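Local coordinates for protein enoyl-CoA hydratase (Mycobacterium avium, PDB 3OC7) that probably catalyses the reversible addition of water to enoyl-CoA thioesters in fatty acid metabolism, as a member of the crotonase family, at residues Met89-Ala94 with Glu240-Phe245; Ala114-Val119 with Ala135-Ser140; Ser139-Thr144 with Glu176-Arg181; Pro152-Leu157 with Arg236-Ser241. One frame throughout, in Å; residues are numbered along the deposited sequence.

Interaction 1: residues Met89-Ala94 with Glu240-Phe245; sequences MAVERA and ESARLF
A90 and A242 meet where helices 86-106 and 212-245 of the crotonase fold pass each other, the axes of the two short segments 8.1 Å apart at closest and 141° between N-to-C directions. The small residues allow this close approach. A90 CB lies 3.9 Å from A242 CB. The A242 methyl also reaches the next residue, with its CB 3.8 Å from V91 CB. A94 CB also packs against the S241 side chain.

One water bridges the A90 carbonyl and the S241 hydroxyl. It donates to A90 O at 2.9 Å and also hydrogen-bonds S241 OG. In the conformer described, this hydroxyl stands anti to the S241 backbone N, which turns it to the water. The water thus gives the carbonyl of A90 a second partner beside A94 N.

The outer end of the contact is a cation-pi pair between R93 and F245. R93 CZ stands 4.8 Å from the centroid of the F245 ring, over its face. The guanidinium is not stacked flat; its plane is turned 64° from the ring. The bend at chi3 (-59°) brings NH2 in first. R93 NH2 sits above the middle of the ring and comes 3.4 Å from F245 CZ.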
loop_
_atom_site.group_PDB
_atom_site.type_symbol
_atom_site.label_atom_id
_atom_site.label_comp_id
_atom_site.label_asym_id
_atom_site.label_seq_id
_atom_site.Cartn_x
_atom_site.Cartn_y
_atom_site.Cartn_z
ATOM N N MET A 89 19.477 -13.839 -26.777
ATOM C CA MET A 89 18.702 -14.887 -26.098
ATOM C C MET A 89 18.135 -14.404 -24.751
ATOM O O MET A 89 16.983 -14.704 -24.415
ATOM C CB MET A 89 19.530 -16.173 -25.913
ATOM C CG MET A 89 19.645 -17.056 -27.169
ATOM S SD MET A 89 20.802 -18.452 -27.042
ATOM C CE MET A 89 19.906 -19.598 -26.001
ATOM N N ALA A 90 18.937 -13.642 -24.001
ATOM C CA ALA A 90 18.513 -13.087 -22.699
ATOM C C ALA A 90 17.395 -12.032 -22.804
ATOM O O ALA A 90 16.442 -12.072 -22.020
ATOM C CB ALA A 90 19.707 -12.520 -21.923
ATOM N N VAL A 91 17.497 -11.111 -23.766
ATOM C CA VAL A 91 16.444 -10.089 -23.959
ATOM C C VAL A 91 15.094 -10.713 -24.379
ATOM O O VAL A 91 14.027 -10.284 -23.910
ATOM C CB VAL A 91 16.903 -8.900 -24.887
ATOM C CG1 VAL A 91 16.988 -9.324 -26.369
ATOM C CG2 VAL A 91 15.993 -7.689 -24.700
ATOM N N GLU A 92 15.133 -11.729 -25.244
ATOM C CA GLU A 92 13.920 -12.447 -25.657
ATOM C C GLU A 92 13.303 -13.264 -24.521
ATOM O O GLU A 92 12.080 -13.348 -24.396
ATOM C CB GLU A 92 14.196 -13.356 -26.858
ATOM C CG GLU A 92 14.211 -12.642 -28.202
ATOM C CD GLU A 92 13.095 -11.617 -28.360
ATOM O OE1 GLU A 92 11.897 -11.961 -28.205
ATOM O OE2 GLU A 92 13.423 -10.460 -28.656
ATOM N N ARG A 93 14.146 -13.885 -23.687
ATOM C CA ARG A 93 13.652 -14.612 -22.498
ATOM C C ARG A 93 12.855 -13.675 -21.557
ATOM O O ARG A 93 11.788 -14.050 -21.014
ATOM C CB ARG A 93 14.794 -15.300 -21.714
ATOM C CG ARG A 93 15.367 -16.588 -22.325
ATOM C CD ARG A 93 16.132 -17.399 -21.261
ATOM N NE ARG A 93 17.255 -16.672 -20.654
ATOM C CZ ARG A 93 18.472 -16.586 -21.189
ATOM N NH1 ARG A 93 18.737 -17.169 -22.351
ATOM N NH2 ARG A 93 19.425 -15.904 -20.564
ATOM N N ALA A 94 13.383 -12.467 -21.347
ATOM C CA ALA A 94 12.707 -11.459 -20.516
ATOM C C ALA A 94 11.374 -10.970 -21.107
ATOM O O ALA A 94 10.361 -10.922 -20.375
ATOM C CB ALA A 94 13.633 -10.282 -20.235
ATOM N N GLU A 240 17.424 -4.080 -19.409
ATOM C CA GLU A 240 18.215 -4.146 -18.169
ATOM C C GLU A 240 18.574 -5.589 -17.770
ATOM O O GLU A 240 19.731 -5.879 -17.417
ATOM C CB GLU A 240 17.474 -3.430 -17.017
ATOM C CG GLU A 240 18.200 -3.518 -15.660
ATOM C CD GLU A 240 17.499 -2.778 -14.518
ATOM O OE1 GLU A 240 16.471 -2.095 -14.741
ATOM O OE2 GLU A 240 18.010 -2.871 -13.376
ATOM N N SER A 241 17.588 -6.488 -17.814
ATOM C CA SER A 241 17.773 -7.913 -17.503
ATOM C C SER A 241 18.912 -8.522 -18.337
ATOM O O SER A 241 19.783 -9.235 -17.822
ATOM C CB SER A 241 16.450 -8.674 -17.756
ATOM O OG SER A 241 16.534 -10.068 -17.447
ATOM N N ALA A 242 18.884 -8.244 -19.642
ATOM C CA ALA A 242 19.896 -8.778 -20.558
ATOM C C ALA A 242 21.309 -8.219 -20.346
ATOM O O ALA A 242 22.290 -8.977 -20.414
ATOM C CB ALA A 242 19.441 -8.581 -22.010
ATOM N N ARG A 243 21.414 -6.908 -20.104
ATOM C CA ARG A 243 22.705 -6.285 -19.740
ATOM C C ARG A 243 23.313 -6.914 -18.485
ATOM O O ARG A 243 24.519 -7.187 -18.431
ATOM C CB ARG A 243 22.563 -4.769 -19.533
ATOM C CG ARG A 243 22.348 -3.950 -20.798
ATOM C CD ARG A 243 22.659 -2.458 -20.575
ATOM N NE ARG A 243 21.851 -1.836 -19.522
ATOM C CZ ARG A 243 20.603 -1.389 -19.681
ATOM N NH1 ARG A 243 19.986 -1.499 -20.853
ATOM N NH2 ARG A 243 19.963 -0.844 -18.654
ATOM N N LEU A 244 22.493 -7.142 -17.457
ATOM C CA LEU A 244 23.007 -7.760 -16.240
ATOM C C LEU A 244 23.455 -9.213 -16.479
ATOM O O LEU A 244 24.507 -9.630 -15.986
ATOM C CB LEU A 244 21.999 -7.653 -15.083
ATOM C CG LEU A 244 21.669 -6.245 -14.551
ATOM C CD1 LEU A 244 20.356 -6.252 -13.748
ATOM C CD2 LEU A 244 22.821 -5.655 -13.706
ATOM N N PHE A 245 22.675 -9.974 -17.252
ATOM C CA PHE A 245 22.995 -11.392 -17.517
ATOM C C PHE A 245 24.404 -11.623 -18.123
ATOM O O PHE A 245 25.094 -12.585 -17.757
ATOM C CB PHE A 245 21.911 -12.048 -18.405
ATOM C CG PHE A 245 22.052 -13.557 -18.535
ATOM C CD1 PHE A 245 21.549 -14.407 -17.553
ATOM C CD2 PHE A 245 22.694 -14.120 -19.636
ATOM C CE1 PHE A 245 21.685 -15.792 -17.660
ATOM C CE2 PHE A 245 22.842 -15.513 -19.752
ATOM C CZ PHE A 245 22.329 -16.346 -18.759
HETATM O O HOH W 1 17.222 -12.154 -19.258
#

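Interaction 2: residues Ala114-Val119 with Ala135-Ser140; sequences AIDGHV and AGPRSS
D116 and R138 join the two loops that lie between two parallel strand pairings of the crotonase fold. R138 turns the edge of its guanidinium to the backbone carbonyl of D116. R138 NH2 donates to D116 O at 2.9 Å, nearly in line with the C=O bond, and R138 NE donates to the same oxygen from above the carbonyl plane. The bend at chi3 (-49°) folds the arginine back for this grip. The D116 carboxylate holds the loop instead: R138 N donates to D116 OD1 at 3.0 Å on the syn side. D116 OD2 is in a long salt bridge with R138 NE, well out of the guanidinium plane. S140 OG is shared between R120 NH1 and H118. It meets the imidazole at its edge, 2.8 Å from H118 ND1.

A type I turn from G136 to S139 shapes the second loop. S139 N and S139 OG reach G136 O from one face of its plane.

Backbone bonds secure both ends, G136 N to I115 O and V119 N to S140 O. Between the bridges I115-A135 and H118-S140 the register shifts by two residues. S140 N to G117 O is a weak bond, while S139 CA-H also points at G117 O.

Packing is lighter. F68 and V127 touch I115, and I115 CB lies 4.0 Å from A135 CB.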
loop_
_atom_site.group_PDB
_atom_site.type_symbol
_atom_site.label_atom_id
_atom_site.label_comp_id
_atom_site.label_asym_id
_atom_site.label_seq_id
_atom_site.Cartn_x
_atom_site.Cartn_y
_atom_site.Cartn_z
ATOM N N ALA A 114 -2.354 -22.193 -6.604
ATOM C CA ALA A 114 -2.351 -23.208 -5.529
ATOM C C ALA A 114 -0.911 -23.727 -5.319
ATOM O O ALA A 114 -0.435 -24.582 -6.086
ATOM C CB ALA A 114 -3.345 -24.366 -5.855
ATOM N N ILE A 115 -0.228 -23.180 -4.299
ATOM C CA ILE A 115 1.215 -23.385 -4.061
ATOM C C ILE A 115 1.434 -24.307 -2.842
ATOM O O ILE A 115 0.908 -24.030 -1.776
ATOM C CB ILE A 115 1.936 -22.003 -3.789
ATOM C CG1 ILE A 115 1.676 -20.975 -4.923
ATOM C CG2 ILE A 115 3.435 -22.173 -3.491
ATOM C CD1 ILE A 115 1.756 -19.478 -4.467
ATOM N N ASP A 116 2.221 -25.390 -2.996
ATOM C CA ASP A 116 2.722 -26.149 -1.800
ATOM C C ASP A 116 4.154 -26.663 -2.053
ATOM O O ASP A 116 4.408 -27.887 -2.156
ATOM C CB ASP A 116 1.758 -27.283 -1.364
ATOM C CG ASP A 116 1.968 -27.720 0.089
ATOM O OD1 ASP A 116 2.524 -26.941 0.907
ATOM O OD2 ASP A 116 1.582 -28.873 0.422
ATOM N N GLY A 117 5.090 -25.724 -2.152
ATOM C CA GLY A 117 6.482 -26.023 -2.538
ATOM C C GLY A 117 7.320 -24.763 -2.712
ATOM O O GLY A 117 6.842 -23.654 -2.433
ATOM N N HIS A 118 8.555 -24.927 -3.193
ATOM C CA HIS A 118 9.516 -23.826 -3.315
ATOM C C HIS A 118 9.208 -22.889 -4.499
ATOM O O HIS A 118 8.778 -23.338 -5.580
ATOM C CB HIS A 118 10.958 -24.374 -3.394
ATOM C CG HIS A 118 11.301 -25.342 -2.293
ATOM N ND1 HIS A 118 11.316 -24.989 -0.959
ATOM C CD2 HIS A 118 11.659 -26.650 -2.341
ATOM C CE1 HIS A 118 11.658 -26.042 -0.232
ATOM N NE2 HIS A 118 11.867 -27.061 -1.046
ATOM N N VAL A 119 9.401 -21.584 -4.264
ATOM C CA VAL A 119 9.255 -20.526 -5.280
ATOM C C VAL A 119 10.568 -19.691 -5.370
ATOM O O VAL A 119 11.028 -19.137 -4.359
ATOM C CB VAL A 119 8.060 -19.582 -4.939
ATOM C CG1 VAL A 119 7.930 -18.389 -5.952
ATOM C CG2 VAL A 119 6.737 -20.364 -4.818
ATOM N N ALA A 135 -0.993 -20.521 -0.223
ATOM C CA ALA A 135 0.182 -21.400 -0.022
ATOM C C ALA A 135 0.125 -22.266 1.246
ATOM O O ALA A 135 -0.264 -21.788 2.333
ATOM C CB ALA A 135 1.482 -20.590 -0.021
ATOM N N GLY A 136 0.532 -23.530 1.092
ATOM C CA GLY A 136 0.515 -24.526 2.180
ATOM C C GLY A 136 1.844 -24.680 2.923
ATOM O O GLY A 136 2.814 -23.942 2.634
ATOM N N PRO A 137 1.916 -25.649 3.882
ATOM C CA PRO A 137 3.031 -25.741 4.856
ATOM C C PRO A 137 4.414 -26.184 4.329
ATOM O O PRO A 137 5.399 -26.045 5.061
ATOM C CB PRO A 137 2.496 -26.721 5.928
ATOM C CG PRO A 137 1.523 -27.589 5.179
ATOM C CD PRO A 137 0.896 -26.690 4.114
ATOM N N ARG A 138 4.497 -26.696 3.101
ATOM C CA ARG A 138 5.794 -27.013 2.481
ATOM C C ARG A 138 6.441 -25.831 1.753
ATOM O O ARG A 138 7.571 -25.954 1.263
ATOM C CB ARG A 138 5.655 -28.170 1.482
ATOM C CG ARG A 138 5.049 -29.450 2.045
ATOM C CD ARG A 138 5.257 -30.616 1.102
ATOM N NE ARG A 138 4.881 -30.307 -0.274
ATOM C CZ ARG A 138 4.973 -31.156 -1.296
ATOM N NH1 ARG A 138 5.419 -32.402 -1.102
ATOM N NH2 ARG A 138 4.624 -30.758 -2.519
ATOM N N SER A 139 5.748 -24.699 1.684
ATOM C CA SER A 139 6.175 -23.578 0.827
ATOM C C SER A 139 7.397 -22.814 1.372
ATOM O O SER A 139 7.554 -22.661 2.593
ATOM C CB SER A 139 5.000 -22.604 0.603
ATOM O OG SER A 139 3.851 -23.266 0.070
ATOM N N SER A 140 8.262 -22.339 0.469
ATOM C CA SER A 140 9.343 -21.385 0.832
ATOM C C SER A 140 9.571 -20.360 -0.293
ATOM O O SER A 140 9.283 -20.665 -1.471
ATOM C CB SER A 140 10.674 -22.095 1.186
ATOM O OG SER A 140 11.464 -22.361 0.033
#

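Interaction 3: residues Ser139-Thr144 with Glu176-Arg181; sequences SSFALT and EKFDAR
F141 and F178 form the centre of this contact, where the loop leading into helix 180-186 meets strand 140-142. In this crotonase fold that is the outermost strand, within this chain, of a parallel sheet with 118-120 and 67-69. F178 pairs antiparallel on its edge: F178 N donates to F141 O at 2.9 Å, and F141 N to F178 O at 3.0 Å.

The side chains overlap through the F141 methylene. F178 CG sits between its backbone N and carbonyl carbon (chi1 58°), which swings the ring under F141. The methylene lies over its face: F141 CB is 3.8 Å from the ring centroid in a CH-pi contact. F141 O lies over the same ring, 3.6 Å from F178 CD1. The two rings are near parallel, at 18°, but slid apart with little overlap. The edge of the F141 ring faces F178 O. L188 and A183 touch both rings, and Y171 meets the F178 ring.

K177 adds its backbone, with K177 CA 3.3 Å from F141 O, and lies beside A142. Waters bridge beyond the pair, from S139 O to A180 N and from E176 O to L143 N. D179 caps the helix, its OD1 accepting from R182 N.

The chemistry is divided. Direct bonds serve the central peptide groups, water serves those at the ends, and the aromatic groups make a buried apolar face alongside.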
loop_
_atom_site.group_PDB
_atom_site.type_symbol
_atom_site.label_atom_id
_atom_site.label_comp_id
_atom_site.label_asym_id
_atom_site.label_seq_id
_atom_site.Cartn_x
_atom_site.Cartn_y
_atom_site.Cartn_z
ATOM N N SER A 139 5.748 -24.699 1.684
ATOM C CA SER A 139 6.175 -23.578 0.827
ATOM C C SER A 139 7.397 -22.814 1.372
ATOM O O SER A 139 7.554 -22.661 2.593
ATOM C CB SER A 139 5.000 -22.604 0.603
ATOM O OG SER A 139 3.851 -23.266 0.070
ATOM N N SER A 140 8.262 -22.339 0.469
ATOM C CA SER A 140 9.343 -21.385 0.832
ATOM C C SER A 140 9.571 -20.360 -0.293
ATOM O O SER A 140 9.283 -20.665 -1.471
ATOM C CB SER A 140 10.674 -22.095 1.186
ATOM O OG SER A 140 11.464 -22.361 0.033
ATOM N N PHE A 141 10.109 -19.172 0.063
ATOM C CA PHE A 141 10.318 -18.040 -0.855
ATOM C C PHE A 141 11.689 -17.361 -0.572
ATOM O O PHE A 141 12.025 -17.118 0.605
ATOM C CB PHE A 141 9.193 -16.990 -0.654
ATOM C CG PHE A 141 7.768 -17.558 -0.709
ATOM C CD1 PHE A 141 7.166 -18.129 0.427
ATOM C CD2 PHE A 141 7.029 -17.516 -1.898
ATOM C CE1 PHE A 141 5.862 -18.659 0.367
ATOM C CE2 PHE A 141 5.720 -18.027 -1.960
ATOM C CZ PHE A 141 5.142 -18.605 -0.849
ATOM N N ALA A 142 12.488 -17.058 -1.613
ATOM C CA ALA A 142 13.763 -16.294 -1.464
ATOM C C ALA A 142 14.162 -15.550 -2.754
ATOM O O ALA A 142 14.132 -16.145 -3.839
ATOM C CB ALA A 142 14.910 -17.219 -0.999
ATOM N N LEU A 143 14.508 -14.266 -2.628
ATOM C CA LEU A 143 14.964 -13.427 -3.757
ATOM C C LEU A 143 16.488 -13.239 -3.656
ATOM O O LEU A 143 16.964 -12.236 -3.102
ATOM C CB LEU A 143 14.249 -12.050 -3.753
ATOM C CG LEU A 143 12.731 -12.037 -3.988
ATOM C CD1 LEU A 143 12.017 -10.935 -3.182
ATOM C CD2 LEU A 143 12.370 -11.925 -5.475
ATOM N N THR A 144 17.243 -14.205 -4.179
ATOM C CA THR A 144 18.715 -14.201 -4.055
ATOM C C THR A 144 19.475 -13.617 -5.254
ATOM O O THR A 144 20.702 -13.823 -5.368
ATOM C CB THR A 144 19.248 -15.617 -3.748
ATOM O OG1 THR A 144 18.782 -16.522 -4.758
ATOM C CG2 THR A 144 18.808 -16.072 -2.340
ATOM N N GLU A 176 16.965 -12.924 2.196
ATOM C CA GLU A 176 16.479 -13.858 3.242
ATOM C C GLU A 176 15.375 -14.817 2.738
ATOM O O GLU A 176 14.492 -14.412 1.950
ATOM C CB GLU A 176 15.912 -13.085 4.444
ATOM C CG GLU A 176 16.915 -12.310 5.320
ATOM C CD GLU A 176 16.246 -11.245 6.190
ATOM O OE1 GLU A 176 15.781 -10.210 5.653
ATOM O OE2 GLU A 176 16.185 -11.431 7.430
ATOM N N LYS A 177 15.417 -16.067 3.215
ATOM C CA LYS A 177 14.347 -17.039 2.986
ATOM C C LYS A 177 13.195 -16.833 3.983
ATOM O O LYS A 177 13.437 -16.583 5.175
ATOM C CB LYS A 177 14.896 -18.467 3.125
ATOM C CG LYS A 177 13.940 -19.565 2.640
ATOM C CD LYS A 177 14.467 -20.977 2.945
ATOM C CE LYS A 177 15.694 -21.320 2.143
ATOM N NZ LYS A 177 16.242 -22.635 2.592
ATOM N N PHE A 178 11.954 -16.976 3.513
ATOM C CA PHE A 178 10.754 -16.835 4.368
ATOM C C PHE A 178 9.611 -17.823 4.036
ATOM O O PHE A 178 9.650 -18.475 2.983
ATOM C CB PHE A 178 10.271 -15.361 4.422
ATOM C CG PHE A 178 9.925 -14.741 3.064
ATOM C CD1 PHE A 178 10.925 -14.171 2.255
ATOM C CD2 PHE A 178 8.598 -14.705 2.609
ATOM C CE1 PHE A 178 10.617 -13.584 1.036
ATOM C CE2 PHE A 178 8.283 -14.119 1.371
ATOM C CZ PHE A 178 9.290 -13.560 0.593
ATOM N N ASP A 179 8.621 -17.926 4.938
ATOM C CA ASP A 179 7.523 -18.924 4.834
ATOM C C ASP A 179 6.161 -18.343 4.367
ATOM O O ASP A 179 6.062 -17.138 4.072
ATOM C CB ASP A 179 7.376 -19.737 6.144
ATOM C CG ASP A 179 6.978 -18.862 7.363
ATOM O OD1 ASP A 179 6.474 -17.731 7.184
ATOM O OD2 ASP A 179 7.157 -19.312 8.528
ATOM N N ALA A 180 5.128 -19.197 4.319
ATOM C CA ALA A 180 3.772 -18.787 3.885
ATOM C C ALA A 180 3.118 -17.691 4.745
ATOM O O ALA A 180 2.484 -16.773 4.205
ATOM C CB ALA A 180 2.840 -20.010 3.769
ATOM N N ARG A 181 3.247 -17.803 6.072
ATOM C CA ARG A 181 2.727 -16.797 7.002
ATOM C C ARG A 181 3.321 -15.395 6.729
ATOM O O ARG A 181 2.586 -14.378 6.670
ATOM C CB ARG A 181 2.959 -17.256 8.452
HETATM O O HOH W 2 5.520 -22.129 4.559
HETATM O O HOH W 3 14.432 -12.582 -0.247
#

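Interaction 4: residues Pro152-Leu157 with Arg236-Ser241; sequences PAIISL and RLAEES
The peptide carbonyl of A153 is the flat group that meets L237; no aromatic ring takes part. Both L237 methyls lie near its oxygen, and L237 CD1 is the nearer, 3.6 Å from A153 O. The E240 carboxylate is a looser neighbour, its CD 4.4 Å from A153 CB.

The rest is apolar packing against helix 212-245. L237 CG lies anti to the carbonyl carbon (chi1 -65°), and its branches lie against the A153 carbonyl and the L157 side chain. The L157 and L237 side chains run alongside one another in opposing senses, with L157 CD2 3.8 Å from L237 CD1. I154 sends its CD1 along the next residue of the helix, 3.8 Å from A238 N and 4.2 Å from A238 CB.

Within 152-157, S156 OG donates at 2.8 Å back to P152 O, just before the type I turn A153-S156, and Y172 OH bonds the same hydroxyl. Across the contact, one water joins S241 OG, in the conformer described, to I154 N by a weak bond.

L221 of the second subunit packs on S156 and L237, which places the turn at a subunit interface. The contact is wedged between helices. M97 and M101 of helix 86-106 pack on I154. F230 and A234, earlier on helix 212-245, touch L157.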
loop_
_atom_site.group_PDB
_atom_site.type_symbol
_atom_site.label_atom_id
_atom_site.label_comp_id
_atom_site.label_asym_id
_atom_site.label_seq_id
_atom_site.Cartn_x
_atom_site.Cartn_y
_atom_site.Cartn_z
ATOM N N PRO A 152 15.972 -8.442 -9.486
ATOM C CA PRO A 152 14.625 -8.916 -9.879
ATOM C C PRO A 152 13.857 -7.937 -10.812
ATOM O O PRO A 152 12.778 -7.429 -10.450
ATOM C CB PRO A 152 13.909 -9.127 -8.524
ATOM C CG PRO A 152 14.920 -8.763 -7.419
ATOM C CD PRO A 152 16.024 -7.992 -8.080
ATOM N N ALA A 153 14.397 -7.691 -12.013
ATOM C CA ALA A 153 13.885 -6.655 -12.914
ATOM C C ALA A 153 12.479 -6.906 -13.511
ATOM O O ALA A 153 11.521 -6.187 -13.176
ATOM C CB ALA A 153 14.939 -6.301 -14.008
ATOM N N ILE A 154 12.360 -7.917 -14.374
ATOM C CA ILE A 154 11.080 -8.243 -15.025
ATOM C C ILE A 154 9.949 -8.568 -14.031
ATOM O O ILE A 154 8.791 -8.130 -14.240
ATOM C CB ILE A 154 11.230 -9.392 -16.058
ATOM C CG1 ILE A 154 11.908 -8.846 -17.325
ATOM C CG2 ILE A 154 9.844 -10.102 -16.327
ATOM C CD1 ILE A 154 10.995 -7.987 -18.247
ATOM N N ILE A 155 10.265 -9.306 -12.960
ATOM C CA ILE A 155 9.214 -9.701 -12.002
ATOM C C ILE A 155 8.645 -8.516 -11.173
ATOM O O ILE A 155 7.558 -8.632 -10.584
ATOM C CB ILE A 155 9.625 -10.895 -11.099
ATOM C CG1 ILE A 155 10.792 -10.538 -10.174
ATOM C CG2 ILE A 155 9.944 -12.157 -11.936
ATOM C CD1 ILE A 155 11.253 -11.695 -9.289
ATOM N N SER A 156 9.377 -7.391 -11.155
ATOM C CA SER A 156 8.915 -6.128 -10.531
ATOM C C SER A 156 7.570 -5.617 -11.093
ATOM O O SER A 156 6.815 -4.922 -10.388
ATOM C CB SER A 156 9.994 -5.021 -10.604
ATOM O OG SER A 156 11.128 -5.296 -9.773
ATOM N N LEU A 157 7.267 -5.975 -12.347
ATOM C CA LEU A 157 5.999 -5.599 -13.009
ATOM C C LEU A 157 4.723 -6.029 -12.230
ATOM O O LEU A 157 3.721 -5.304 -12.231
ATOM C CB LEU A 157 5.943 -6.144 -14.454
ATOM C CG LEU A 157 6.899 -5.526 -15.479
ATOM C CD1 LEU A 157 6.935 -6.371 -16.765
ATOM C CD2 LEU A 157 6.542 -4.061 -15.760
ATOM N N ARG A 236 12.055 -1.399 -21.204
ATOM C CA ARG A 236 13.219 -0.932 -20.439
ATOM C C ARG A 236 13.736 -2.004 -19.472
ATOM O O ARG A 236 14.956 -2.229 -19.376
ATOM C CB ARG A 236 12.904 0.378 -19.693
ATOM C CG ARG A 236 14.105 1.031 -19.003
ATOM C CD ARG A 236 13.705 2.284 -18.242
ATOM N NE ARG A 236 12.552 2.047 -17.378
ATOM C CZ ARG A 236 12.630 1.574 -16.139
ATOM N NH1 ARG A 236 13.809 1.285 -15.603
ATOM N NH2 ARG A 236 11.525 1.394 -15.432
ATOM N N LEU A 237 12.817 -2.685 -18.768
ATOM C CA LEU A 237 13.193 -3.763 -17.839
ATOM C C LEU A 237 13.776 -5.011 -18.525
ATOM O O LEU A 237 14.682 -5.646 -17.977
ATOM C CB LEU A 237 12.042 -4.128 -16.875
ATOM C CG LEU A 237 11.596 -3.051 -15.863
ATOM C CD1 LEU A 237 10.244 -3.501 -15.219
ATOM C CD2 LEU A 237 12.654 -2.746 -14.785
ATOM N N ALA A 238 13.265 -5.351 -19.719
ATOM C CA ALA A 238 13.831 -6.463 -20.513
ATOM C C ALA A 238 15.283 -6.187 -20.956
ATOM O O ALA A 238 16.143 -7.072 -20.861
ATOM C CB ALA A 238 12.909 -6.806 -21.743
ATOM N N GLU A 239 15.557 -4.957 -21.400
ATOM C CA GLU A 239 16.931 -4.540 -21.775
ATOM C C GLU A 239 17.895 -4.557 -20.567
ATOM O O GLU A 239 19.042 -5.021 -20.674
ATOM C CB GLU A 239 16.911 -3.174 -22.494
ATOM C CG GLU A 239 16.177 -3.235 -23.852
ATOM C CD GLU A 239 16.055 -1.899 -24.580
ATOM O OE1 GLU A 239 16.804 -0.954 -24.280
ATOM O OE2 GLU A 239 15.187 -1.807 -25.480
ATOM N N GLU A 240 17.424 -4.080 -19.409
ATOM C CA GLU A 240 18.215 -4.146 -18.169
ATOM C C GLU A 240 18.574 -5.589 -17.770
ATOM O O GLU A 240 19.731 -5.879 -17.417
ATOM C CB GLU A 240 17.474 -3.430 -17.017
ATOM C CG GLU A 240 18.200 -3.518 -15.660
ATOM C CD GLU A 240 17.499 -2.778 -14.518
ATOM O OE1 GLU A 240 16.471 -2.095 -14.741
ATOM O OE2 GLU A 240 18.010 -2.871 -13.376
ATOM N N SER A 241 17.588 -6.488 -17.814
ATOM C CA SER A 241 17.773 -7.913 -17.503
ATOM C C SER A 241 18.912 -8.522 -18.337
ATOM O O SER A 241 19.783 -9.235 -17.822
ATOM C CB SER A 241 16.450 -8.674 -17.756
ATOM O OG SER A 241 16.534 -10.068 -17.447
HETATM O O HOH W 4 14.908 -10.005 -14.936
#

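Overall arrangement
The four contacts form two neighbouring pairs. Interactions 1 and 4 have centres 8 Å apart and share E240 and S241 on helix 212-245. A94 and I154 touch between them, and both reach the second subunit. Interactions 2 and 3 have centres 9 Å apart and share S139 and S140. They meet at the adjacent strands 118-120 and 140-142. The centres of interactions 1 and 2 are 28 Å apart, on opposite sides of the chain's centre. L143 and I155 link interactions 3 and 4. Along the chain, interactions 2 and 3 are nested within the loop closed by interaction 1. The long helix 212-245 is thereby tied to earlier parts of the fold.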